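Local coordinates for tumor necrosis factor receptor superfamily member 11B (Mus musculus, PDB 4E4D), which acts as a secreted decoy receptor for the cytokine RANKL, neutralising its signal for osteoclast formation, and is represented here by its cysteine-rich N-terminal part, at residues L8-E13 against W53-E58; C84-G89 against E95-H100; G89-I94 against E116-C121. All coordinates share one frame; numbering follows the deposited sequence.

Interaction 1 of 3, residues L8-E13 against W53-E58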
# COMPACT_ATOMS: atom_id res chain seq x y z
N LEU B 8 -24.94 -33.79 10.78
CA LEU B 8 -25.38 -32.68 9.95
C LEU B 8 -25.17 -33.05 8.48
O LEU B 8 -24.24 -33.79 8.15
CB LEU B 8 -24.60 -31.41 10.28
CG LEU B 8 -25.41 -30.31 10.98
CD1 LEU B 8 -25.50 -30.56 12.48
CD2 LEU B 8 -24.83 -28.94 10.69
N HIS B 9 -26.03 -32.53 7.61
CA HIS B 9 -26.04 -32.97 6.22
C HIS B 9 -26.02 -31.83 5.20
O HIS B 9 -26.67 -30.80 5.37
CB HIS B 9 -27.28 -33.84 5.97
CG HIS B 9 -27.20 -35.19 6.61
ND1 HIS B 9 -28.28 -35.80 7.20
CD2 HIS B 9 -26.16 -36.06 6.73
CE1 HIS B 9 -27.92 -36.99 7.66
NE2 HIS B 9 -26.64 -37.16 7.39
N TYR B 10 -25.27 -32.05 4.12
CA TYR B 10 -25.28 -31.18 2.95
C TYR B 10 -25.51 -32.10 1.75
O TYR B 10 -25.95 -33.23 1.92
CB TYR B 10 -23.97 -30.40 2.82
CG TYR B 10 -22.79 -31.24 2.38
CD1 TYR B 10 -22.22 -32.16 3.25
CD2 TYR B 10 -22.26 -31.11 1.11
CE1 TYR B 10 -21.14 -32.93 2.86
CE2 TYR B 10 -21.18 -31.87 0.71
CZ TYR B 10 -20.62 -32.78 1.59
OH TYR B 10 -19.55 -33.54 1.19
N ASP B 11 -25.21 -31.64 0.54
CA ASP B 11 -25.44 -32.48 -0.64
C ASP B 11 -24.69 -32.05 -1.91
O ASP B 11 -24.91 -30.96 -2.43
CB ASP B 11 -26.94 -32.54 -0.95
CG ASP B 11 -27.59 -31.17 -0.95
OD1 ASP B 11 -26.86 -30.15 -0.96
OD2 ASP B 11 -28.84 -31.10 -0.95
N PRO B 12 -23.79 -32.93 -2.40
CA PRO B 12 -23.18 -32.77 -3.73
C PRO B 12 -23.93 -33.58 -4.78
O PRO B 12 -25.01 -34.10 -4.49
CB PRO B 12 -21.78 -33.35 -3.51
CG PRO B 12 -21.98 -34.42 -2.51
CD PRO B 12 -23.12 -33.97 -1.61
N GLU B 13 -23.38 -33.69 -5.99
CA GLU B 13 -24.02 -34.46 -7.06
C GLU B 13 -23.04 -34.84 -8.17
O GLU B 13 -22.10 -34.11 -8.46
CB GLU B 13 -25.18 -33.67 -7.66
CG GLU B 13 -25.82 -34.35 -8.87
CD GLU B 13 -26.72 -33.41 -9.65
OE1 GLU B 13 -27.32 -32.50 -9.04
OE2 GLU B 13 -26.83 -33.59 -10.89
N TRP B 53 -18.90 -28.01 12.30
CA TRP B 53 -19.26 -28.88 11.18
C TRP B 53 -19.17 -28.07 9.89
O TRP B 53 -19.75 -26.99 9.78
CB TRP B 53 -20.67 -29.44 11.37
CG TRP B 53 -20.81 -30.26 12.62
CD1 TRP B 53 -21.15 -29.82 13.86
CD2 TRP B 53 -20.59 -31.67 12.74
NE1 TRP B 53 -21.17 -30.86 14.75
CE2 TRP B 53 -20.83 -32.01 14.09
CE3 TRP B 53 -20.22 -32.68 11.85
CZ2 TRP B 53 -20.71 -33.32 14.56
CZ3 TRP B 53 -20.10 -33.98 12.31
CH2 TRP B 53 -20.35 -34.28 13.66
N HIS B 54 -18.44 -28.60 8.92
CA HIS B 54 -18.09 -27.83 7.73
C HIS B 54 -18.01 -28.71 6.49
O HIS B 54 -18.24 -29.92 6.55
CB HIS B 54 -16.74 -27.16 7.96
CG HIS B 54 -15.62 -28.13 8.16
ND1 HIS B 54 -14.55 -28.21 7.30
CD2 HIS B 54 -15.42 -29.08 9.10
CE1 HIS B 54 -13.72 -29.15 7.71
NE2 HIS B 54 -14.23 -29.70 8.80
N THR B 55 -17.67 -28.09 5.37
CA THR B 55 -17.50 -28.80 4.10
C THR B 55 -16.12 -28.54 3.49
O THR B 55 -15.76 -29.14 2.48
CB THR B 55 -18.59 -28.39 3.10
OG1 THR B 55 -19.88 -28.54 3.71
CG2 THR B 55 -18.54 -29.24 1.84
N SER B 56 -15.36 -27.64 4.10
CA SER B 56 -14.04 -27.29 3.58
C SER B 56 -13.15 -28.52 3.43
O SER B 56 -13.17 -29.42 4.28
CB SER B 56 -13.35 -26.26 4.48
OG SER B 56 -12.08 -25.91 3.96
N ASP B 57 -12.36 -28.55 2.37
CA ASP B 57 -11.44 -29.65 2.12
C ASP B 57 -10.06 -29.35 2.70
O ASP B 57 -9.08 -30.03 2.39
CB ASP B 57 -11.32 -29.93 0.62
CG ASP B 57 -10.71 -28.77 -0.14
OD1 ASP B 57 -10.92 -27.61 0.28
OD2 ASP B 57 -10.03 -29.02 -1.16
N GLU B 58 -9.98 -28.32 3.54
CA GLU B 58 -8.71 -27.94 4.15
C GLU B 58 -8.94 -27.35 5.54
O GLU B 58 -9.90 -26.61 5.76
CB GLU B 58 -7.97 -26.95 3.26
CG GLU B 58 -6.50 -26.80 3.58
CD GLU B 58 -5.70 -26.23 2.43
OE1 GLU B 58 -4.46 -26.10 2.56
OE2 GLU B 58 -6.30 -25.92 1.38
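The Y10 ring carries the T55 methyl group on one of its faces. CG2 of T55 stands 4.2 Å from the centroid of the Y10 ring, 23° off the ring normal, a CH-pi contact displaced toward the rim, where Y10 CE2 is its nearest carbon at 3.9 Å. The two side chains approach from opposite directions. Y10 holds CG between its backbone N and carbonyl carbon (chi1 72°), which turns a ring face toward the threonine methyl, and T55 sets CG2 anti to its own N, extending the methyl to meet it. T55 OG1 comes no nearer to the ring than 4.2 Å, to Y10 CG. At the other end L8 lies against the start of the tryptophan side chain: L8 CD2 meets W53 CB at 4.2 Å.

L29 of the strand 27-31 packs on both Y10 and T55, and a weak hydrogen bond ties Y10 OH to H32. T55 also lends its backbone to hydrogen bonds with the chain of another protein, so the same loop residue faces L29 and Y10 with its side chain and the other chain with its backbone.

No hydrogen bond joins the residues 8-13 to 53-58. The two repeats meet here through methyl groups, a methylene and one aromatic face near the surface, so this contact depends on shape and dispersion.

Interaction 2 of 3, residues C84-G89 against E95-H100; sequences CECEEG and EFCLKH
C86 SG is bonded to C97 SG at 2.0 Å, with a CB-SG-SG-CB torsion of -68°, so that the two side chains overlap along the bridge. In both cysteines SG stands anti to the carbonyl carbon, beside the backbone N, and the two CB atoms come within 3.9 Å of each other, C86 CB to C97 CB. The bridge is buried, with Q70 of the strand 70-74 packed on both cysteines and L92 on C86.

Three residues further on, the two segments meet again through the G89 carbonyl. Its oxygen receives the backbone N-H of H100, with H100 N 3.2 Å from G89 O. The angle at the hydrogen is 150°. The donor is tilted 32° from the carbonyl plane. A CA-H contact joins it from K99, whose CA is 3.5 Å from G89 O. The H100 imidazole comes in obliquely beside the same peptide group, and it also packs on T119. G89 itself has a positive phi, and a CB there would press against the carbonyl oxygen of E88.

Beyond the bridge, E95 forms salt bridges to basic side chains on two chains of another protein, and the F96 ring meets an aromatic ring on one of them. The receptor hairpin therefore sits where two partner chains come together.

C84, just before the bridge, closes the second repeat by its disulfide to C66, while C86-C97 opens the third. A single disulfide tying the end of the strand 83-86 to the second strand of the hairpin in this way is consistent with an A1-type module of the TNF receptor cysteine-rich domain.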
# COMPACT_ATOMS: atom_id res chain seq x y z
N CYS B 84 -4.17 -16.20 22.54
CA CYS B 84 -3.16 -15.38 23.19
C CYS B 84 -3.81 -14.30 24.06
O CYS B 84 -4.86 -13.76 23.72
CB CYS B 84 -2.26 -14.73 22.14
SG CYS B 84 -1.44 -15.91 21.05
N GLU B 85 -3.17 -14.01 25.19
CA GLU B 85 -3.68 -13.01 26.13
C GLU B 85 -2.55 -12.08 26.57
O GLU B 85 -1.42 -12.52 26.76
CB GLU B 85 -4.30 -13.70 27.35
CG GLU B 85 -4.93 -12.75 28.35
CD GLU B 85 -5.44 -13.47 29.59
OE1 GLU B 85 -5.25 -14.70 29.68
OE2 GLU B 85 -6.03 -12.81 30.47
N CYS B 86 -2.87 -10.80 26.74
CA CYS B 86 -1.87 -9.82 27.14
C CYS B 86 -1.59 -9.88 28.64
O CYS B 86 -2.40 -10.38 29.41
CB CYS B 86 -2.32 -8.41 26.76
SG CYS B 86 -2.17 -8.02 25.00
N GLU B 87 -0.43 -9.36 29.03
CA GLU B 87 -0.04 -9.32 30.43
C GLU B 87 -1.06 -8.56 31.27
O GLU B 87 -2.00 -7.97 30.74
CB GLU B 87 1.32 -8.64 30.59
CG GLU B 87 2.49 -9.45 30.06
CD GLU B 87 3.80 -8.69 30.14
OE1 GLU B 87 3.79 -7.53 30.61
OE2 GLU B 87 4.84 -9.25 29.72
N GLU B 88 -0.86 -8.57 32.58
CA GLU B 88 -1.74 -7.86 33.49
C GLU B 88 -1.46 -6.37 33.39
O GLU B 88 -0.31 -5.93 33.41
CB GLU B 88 -1.52 -8.35 34.93
CG GLU B 88 -2.06 -9.75 35.20
CD GLU B 88 -1.51 -10.80 34.25
OE1 GLU B 88 -0.43 -10.57 33.66
OE2 GLU B 88 -2.15 -11.86 34.09
N GLY B 89 -2.53 -5.58 33.26
CA GLY B 89 -2.41 -4.15 33.14
C GLY B 89 -2.30 -3.67 31.71
O GLY B 89 -2.04 -2.50 31.45
N GLU B 95 -1.72 -3.91 17.14
CA GLU B 95 -0.58 -4.82 17.07
C GLU B 95 0.13 -5.02 18.40
O GLU B 95 0.94 -5.93 18.54
CB GLU B 95 0.44 -4.32 16.04
CG GLU B 95 0.09 -4.61 14.59
CD GLU B 95 0.03 -6.10 14.30
OE1 GLU B 95 0.92 -6.84 14.76
OE2 GLU B 95 -0.92 -6.53 13.61
N PHE B 96 -0.15 -4.16 19.38
CA PHE B 96 0.62 -4.16 20.61
C PHE B 96 -0.24 -4.17 21.87
O PHE B 96 -1.38 -3.69 21.86
CB PHE B 96 1.56 -2.96 20.64
CG PHE B 96 2.54 -2.93 19.50
CD1 PHE B 96 3.55 -3.88 19.43
CD2 PHE B 96 2.45 -1.97 18.51
CE1 PHE B 96 4.46 -3.86 18.38
CE2 PHE B 96 3.36 -1.95 17.47
CZ PHE B 96 4.36 -2.90 17.40
N CYS B 97 0.31 -4.73 22.94
CA CYS B 97 -0.34 -4.72 24.24
C CYS B 97 -0.00 -3.43 24.97
O CYS B 97 1.01 -3.34 25.66
CB CYS B 97 0.11 -5.92 25.06
SG CYS B 97 -0.32 -7.52 24.33
N LEU B 98 -0.85 -2.42 24.80
CA LEU B 98 -0.64 -1.13 25.44
C LEU B 98 -1.16 -1.14 26.87
O LEU B 98 -2.05 -1.92 27.21
CB LEU B 98 -1.35 -0.03 24.65
CG LEU B 98 -0.99 0.06 23.16
CD1 LEU B 98 -1.69 1.24 22.51
CD2 LEU B 98 0.52 0.17 22.98
N LYS B 99 -0.60 -0.27 27.70
CA LYS B 99 -1.05 -0.13 29.08
C LYS B 99 -2.42 0.51 29.11
O LYS B 99 -2.79 1.26 28.20
CB LYS B 99 -0.07 0.72 29.88
CG LYS B 99 1.35 0.19 29.92
CD LYS B 99 2.25 1.14 30.72
CE LYS B 99 3.70 0.68 30.72
NZ LYS B 99 4.56 1.62 31.49
N HIS B 100 -3.19 0.23 30.16
CA HIS B 100 -4.51 0.83 30.31
C HIS B 100 -4.40 2.33 30.56
O HIS B 100 -3.46 2.79 31.22
CB HIS B 100 -5.27 0.16 31.46
CG HIS B 100 -5.58 -1.28 31.23
ND1 HIS B 100 -4.98 -2.30 31.95
CD2 HIS B 100 -6.42 -1.88 30.36
CE1 HIS B 100 -5.44 -3.46 31.53
NE2 HIS B 100 -6.32 -3.24 30.56

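Interaction 3 of 3, residues G89-I94 against E116-C121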
# COMPACT_ATOMS: atom_id res chain seq x y z
N GLY B 89 -2.53 -5.58 33.26
CA GLY B 89 -2.41 -4.15 33.14
C GLY B 89 -2.30 -3.67 31.71
O GLY B 89 -2.04 -2.50 31.45
N ARG B 90 -2.51 -4.59 30.76
CA ARG B 90 -2.42 -4.25 29.34
C ARG B 90 -3.61 -4.80 28.56
O ARG B 90 -4.34 -5.67 29.05
CB ARG B 90 -1.12 -4.79 28.75
CG ARG B 90 0.13 -4.19 29.36
CD ARG B 90 1.39 -4.77 28.74
NE ARG B 90 2.59 -4.16 29.29
CZ ARG B 90 3.11 -3.01 28.87
NH1 ARG B 90 2.54 -2.33 27.88
NH2 ARG B 90 4.21 -2.53 29.44
N TYR B 91 -3.80 -4.29 27.35
CA TYR B 91 -4.86 -4.76 26.47
C TYR B 91 -4.38 -4.70 25.03
O TYR B 91 -3.50 -3.90 24.69
CB TYR B 91 -6.11 -3.91 26.64
CG TYR B 91 -6.00 -2.54 26.02
CD1 TYR B 91 -5.23 -1.55 26.61
CD2 TYR B 91 -6.66 -2.24 24.83
CE1 TYR B 91 -5.13 -0.29 26.05
CE2 TYR B 91 -6.56 -0.98 24.26
CZ TYR B 91 -5.79 -0.02 24.87
OH TYR B 91 -5.68 1.23 24.31
N LEU B 92 -4.95 -5.54 24.17
CA LEU B 92 -4.52 -5.61 22.78
C LEU B 92 -5.12 -4.48 21.95
O LEU B 92 -6.33 -4.40 21.76
CB LEU B 92 -4.90 -6.96 22.17
CG LEU B 92 -4.40 -7.20 20.74
CD1 LEU B 92 -2.89 -7.13 20.67
CD2 LEU B 92 -4.91 -8.53 20.22
N GLU B 93 -4.25 -3.59 21.47
CA GLU B 93 -4.66 -2.49 20.60
C GLU B 93 -3.93 -2.61 19.26
O GLU B 93 -2.74 -2.31 19.17
CB GLU B 93 -4.34 -1.15 21.26
CG GLU B 93 -4.73 0.07 20.43
CD GLU B 93 -6.22 0.16 20.18
OE1 GLU B 93 -6.64 1.00 19.35
OE2 GLU B 93 -6.98 -0.59 20.83
N ILE B 94 -4.65 -3.05 18.24
CA ILE B 94 -4.08 -3.28 16.91
C ILE B 94 -2.97 -4.34 16.96
O ILE B 94 -3.25 -5.53 16.84
CB ILE B 94 -3.56 -1.97 16.27
CG1 ILE B 94 -4.73 -1.06 15.89
CG2 ILE B 94 -2.77 -2.26 15.01
CD1 ILE B 94 -5.34 -0.31 17.05
N GLU B 116 -8.77 -7.32 26.66
CA GLU B 116 -9.27 -7.06 25.31
C GLU B 116 -9.91 -5.67 25.20
O GLU B 116 -10.35 -5.27 24.12
CB GLU B 116 -10.29 -8.12 24.90
CG GLU B 116 -9.70 -9.48 24.59
CD GLU B 116 -9.12 -10.18 25.81
OE1 GLU B 116 -9.53 -9.84 26.94
OE2 GLU B 116 -8.25 -11.06 25.64
N ARG B 117 -9.96 -4.94 26.31
CA ARG B 117 -10.58 -3.62 26.32
C ARG B 117 -9.85 -2.66 27.26
O ARG B 117 -9.34 -3.07 28.31
CB ARG B 117 -12.05 -3.72 26.72
CG ARG B 117 -12.86 -4.64 25.82
CD ARG B 117 -14.35 -4.49 26.08
NE ARG B 117 -15.14 -5.44 25.29
CZ ARG B 117 -15.44 -5.29 24.00
NH1 ARG B 117 -15.02 -4.22 23.33
NH2 ARG B 117 -16.16 -6.21 23.38
N ASN B 118 -9.82 -1.39 26.89
CA ASN B 118 -9.13 -0.37 27.67
C ASN B 118 -10.01 0.12 28.82
O ASN B 118 -11.22 -0.07 28.81
CB ASN B 118 -8.74 0.80 26.77
CG ASN B 118 -7.66 1.68 27.39
OD1 ASN B 118 -7.13 1.37 28.46
ND2 ASN B 118 -7.33 2.77 26.71
N THR B 119 -9.38 0.75 29.82
CA THR B 119 -10.11 1.25 30.98
C THR B 119 -10.95 2.47 30.63
O THR B 119 -10.52 3.33 29.86
CB THR B 119 -9.16 1.62 32.13
OG1 THR B 119 -8.13 2.48 31.64
CG2 THR B 119 -8.53 0.37 32.73
N VAL B 120 -12.15 2.54 31.20
CA VAL B 120 -13.05 3.66 30.97
C VAL B 120 -12.99 4.63 32.15
O VAL B 120 -13.22 4.23 33.30
CB VAL B 120 -14.50 3.20 30.79
CG1 VAL B 120 -15.41 4.38 30.52
CG2 VAL B 120 -14.60 2.18 29.66
N CYS B 121 -12.66 5.88 31.87
CA CYS B 121 -12.59 6.91 32.91
C CYS B 121 -13.83 7.80 32.86
O CYS B 121 -14.60 7.76 31.91
CB CYS B 121 -11.33 7.76 32.73
SG CYS B 121 -9.78 6.85 32.94
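Y91 takes the side chain of N118 across one ring face, ring and amide planes lying only 14° apart in a stack. The CH-pi contact is made by N118 CB, 3.8 Å from the centroid of the Y91 ring and 17° off its normal. N118 CG continues over the rim, 3.5 Å from Y91 CE1, with OD1 near CE1 and ND2 toward the hydroxyl. At the opposite end of the side chain, R117 O lies 3.7 Å from Y91 CB, and the backbone of E116 passes beside the same methylene.

N118 places its CG anti to its backbone N (chi1 -162°), which brings CG over the ring, and chi2 near zero leaves the amide nearly parallel to it. The amide is then fixed through OD1, which accepts the backbone N-H of T119, T119 N to N118 OD1 being 2.7 Å with the donor above the carbonyl plane, and also the N-H of R101. With an alanine in place of Y91, the N118 side chain would probably lose the ring it lies on and the stretch 116-118 its main purchase on the strand 90-93. A backbone bond between L92 and P115 holds the approach to this stretch.

Y91 belongs to the strand 90-93, paired antiparallel with 96-99, whose L98 also packs on the tyrosine. The other side leads into the strand 120-123, partner of 107-111 and linked by C121 to C103. The stack thus joins the two small hairpin sheets of the third repeat.

How the interactions relate
Interactions 2 and 3 form one continuous patch of the third TNFR-Cys repeat: their centres are about 7 Å apart and their segments share G89. They are coupled through the hairpin of strands 90-93 and 96-99, where Y91 N lies 3.0 Å from L98 O and R90 NH1 lies 2.9 Å from C97 O, both probable hydrogen bonds. H100 of interaction 2 also packs against N118 of interaction 3. Interaction 1, which joins the first two repeats, is separate, with centres about 38 and 39 Å away on the opposite side of the chain's centre. All three nevertheless lie within reach of chains of another protein, consistent with an elongated receptor gripping its ligand at two well-spaced places.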